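Long-range contact in NAD-dependent aldehyde dehydrogenase (PDB 3U4J), which probably oxidises aldehydes with NAD or NADP as the electron acceptor, as in other aldehyde dehydrogenases, and binds calcium: residues P45-E50 with F333-N338. Residues are numbered along the deposited sequence; the frame is centred on the assembly and turned at random.
With CA (calcium ion), chain E.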
loop_
_atom_site.group_PDB
_atom_site.type_symbol
_atom_site.label_atom_id
_atom_site.label_comp_id
_atom_site.label_asym_id
_atom_site.label_seq_id
_atom_site.Cartn_x
_atom_site.Cartn_y
_atom_site.Cartn_z
ATOM N N PRO A 45 -27.909 -35.930 -6.779
ATOM C CA PRO A 45 -28.275 -36.308 -5.406
ATOM C C PRO A 45 -29.716 -35.918 -5.098
ATOM O O PRO A 45 -30.310 -36.460 -4.171
ATOM C CB PRO A 45 -27.285 -35.508 -4.548
ATOM C CG PRO A 45 -26.931 -34.324 -5.378
ATOM C CD PRO A 45 -26.995 -34.773 -6.816
ATOM N N GLY A 46 -30.277 -34.995 -5.877
ATOM C CA GLY A 46 -31.650 -34.560 -5.678
ATOM C C GLY A 46 -32.689 -35.500 -6.286
ATOM O O GLY A 46 -33.866 -35.443 -5.912
ATOM N N HIS A 47 -32.241 -36.382 -7.190
ATOM C CA HIS A 47 -33.129 -37.146 -8.068
ATOM C C HIS A 47 -32.616 -38.584 -8.249
ATOM O O HIS A 47 -31.792 -38.857 -9.138
ATOM C CB HIS A 47 -33.207 -36.484 -9.435
ATOM C CG HIS A 47 -33.365 -34.993 -9.391
ATOM N ND1 HIS A 47 -34.596 -34.374 -9.428
ATOM C CD2 HIS A 47 -32.447 -34.002 -9.355
ATOM C CE1 HIS A 47 -34.426 -33.065 -9.401
ATOM N NE2 HIS A 47 -33.130 -32.813 -9.360
ATOM N N ALA A 48 -33.071 -39.500 -7.405
ATOM C CA ALA A 48 -32.522 -40.874 -7.436
ATOM C C ALA A 48 -32.374 -41.469 -8.845
ATOM O O ALA A 48 -33.273 -41.366 -9.649
ATOM C CB ALA A 48 -33.357 -41.843 -6.523
ATOM N N GLY A 49 -31.214 -42.064 -9.132
ATOM C CA GLY A 49 -31.017 -42.813 -10.378
ATOM C C GLY A 49 -30.786 -42.002 -11.649
ATOM O O GLY A 49 -30.558 -42.583 -12.717
ATOM N N GLU A 50 -30.850 -40.670 -11.564
ATOM C CA GLU A 50 -30.580 -39.845 -12.750
ATOM C C GLU A 50 -29.080 -39.597 -12.896
ATOM O O GLU A 50 -28.457 -39.002 -12.024
ATOM C CB GLU A 50 -31.330 -38.503 -12.689
ATOM C CG GLU A 50 -32.872 -38.618 -12.608
ATOM C CD GLU A 50 -33.557 -38.976 -13.935
ATOM O OE1 GLU A 50 -34.788 -39.225 -13.898
ATOM O OE2 GLU A 50 -32.909 -38.988 -15.009
ATOM N N PHE A 333 -37.538 -26.683 1.111
ATOM C CA PHE A 333 -36.387 -27.550 0.848
ATOM C C PHE A 333 -36.820 -28.723 -0.010
ATOM O O PHE A 333 -38.009 -29.096 -0.010
ATOM C CB PHE A 333 -35.671 -27.985 2.134
ATOM C CG PHE A 333 -36.369 -29.069 2.906
ATOM C CD1 PHE A 333 -35.798 -30.340 2.998
ATOM C CD2 PHE A 333 -37.569 -28.814 3.564
ATOM C CE1 PHE A 333 -36.426 -31.355 3.720
ATOM C CE2 PHE A 333 -38.216 -29.815 4.279
ATOM C CZ PHE A 333 -37.640 -31.090 4.365
ATOM N N GLY A 334 -35.878 -29.276 -0.766
ATOM C CA GLY A 334 -36.190 -30.381 -1.677
ATOM C C GLY A 334 -35.684 -30.164 -3.094
ATOM O O GLY A 334 -34.569 -29.695 -3.299
ATOM N N ASP A 335 -36.543 -30.472 -4.057
ATOM C CA ASP A 335 -36.194 -30.483 -5.467
ATOM C C ASP A 335 -35.280 -29.311 -5.884
ATOM O O ASP A 335 -35.753 -28.177 -5.996
ATOM C CB ASP A 335 -37.474 -30.446 -6.307
ATOM C CG ASP A 335 -37.209 -30.700 -7.802
ATOM O OD1 ASP A 335 -36.023 -30.850 -8.209
ATOM O OD2 ASP A 335 -38.194 -30.741 -8.571
ATOM N N PRO A 336 -33.984 -29.592 -6.129
ATOM C CA PRO A 336 -33.082 -28.504 -6.538
ATOM C C PRO A 336 -33.494 -27.789 -7.823
ATOM O O PRO A 336 -33.081 -26.655 -8.035
ATOM C CB PRO A 336 -31.718 -29.185 -6.679
ATOM C CG PRO A 336 -31.824 -30.447 -5.819
ATOM C CD PRO A 336 -33.268 -30.872 -5.962
ATOM N N LEU A 337 -34.317 -28.421 -8.662
ATOM C CA LEU A 337 -34.710 -27.829 -9.943
ATOM C C LEU A 337 -35.894 -26.894 -9.808
ATOM O O LEU A 337 -36.236 -26.191 -10.763
ATOM C CB LEU A 337 -35.039 -28.915 -10.979
ATOM C CG LEU A 337 -33.852 -29.786 -11.396
ATOM C CD1 LEU A 337 -34.284 -30.771 -12.486
ATOM C CD2 LEU A 337 -32.706 -28.884 -11.897
ATOM N N ASN A 338 -36.531 -26.892 -8.631
ATOM C CA ASN A 338 -37.653 -25.971 -8.394
ATOM C C ASN A 338 -37.151 -24.589 -7.986
ATOM O O ASN A 338 -36.316 -24.470 -7.095
ATOM C CB ASN A 338 -38.582 -26.531 -7.319
ATOM C CG ASN A 338 -39.941 -25.876 -7.342
ATOM O OD1 ASN A 338 -40.052 -24.650 -7.213
ATOM N ND2 ASN A 338 -40.994 -26.691 -7.496
HETATM CA CA CA E . -31.851 -38.911 -17.058
HETATM O O HOH W 1 -34.099 -39.201 -18.054
HETATM O O HOH W 2 -29.962 -37.389 -16.699
HETATM O O HOH W 3 -31.425 -39.014 -19.462
#
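H47 brings the edge of its imidazole ring to the carboxylate of D335, nearly in the ring's own plane, while the planes of the two groups stand 80° apart. The contact is buried packing within one subunit: the loop between strands 39-43 and 51-56 lies on the turn that follows the short strand 333-334.

Nonpolar packing completes the interface. The branched end of L337 lies obliquely against the same ring. P336 lies obliquely against the ring as well and packs on the backbone of G46: P336 CD is 4.0 Å from G46 CA, and P336 CG lies 4.1 Å from that same carbon. L337 also packs on helix 102-113, whereas H47 touches P10 and L17 in loops near the N-terminus.

Hydrogen bonds within each segment fix the shapes that meet. D335 CG is turned anti to the backbone N (chi1 -170°), which lets D335 OD1 accept from L337 N at 3.0 Å in an Asx turn; the bond is fairly straight, at 159°, but arrives from well above the carboxylate plane. D335 OD2 takes a second donor, D11 N. In 45-50, a type II turn from H47 to E50 is closed by E50 N to H47 O at 3.2 Å.

That turn leads to the metal. E50 OE2 binds calcium at 2.3 Å, joined by L17 O and three waters.

The buried carboxylate therefore has both oxygens engaged by backbone N-H groups, which probably stabilises its negative charge beside the histidine. Through H47, L17 and E50, this packed joint borders the calcium site without supplying a ligand from 333-338.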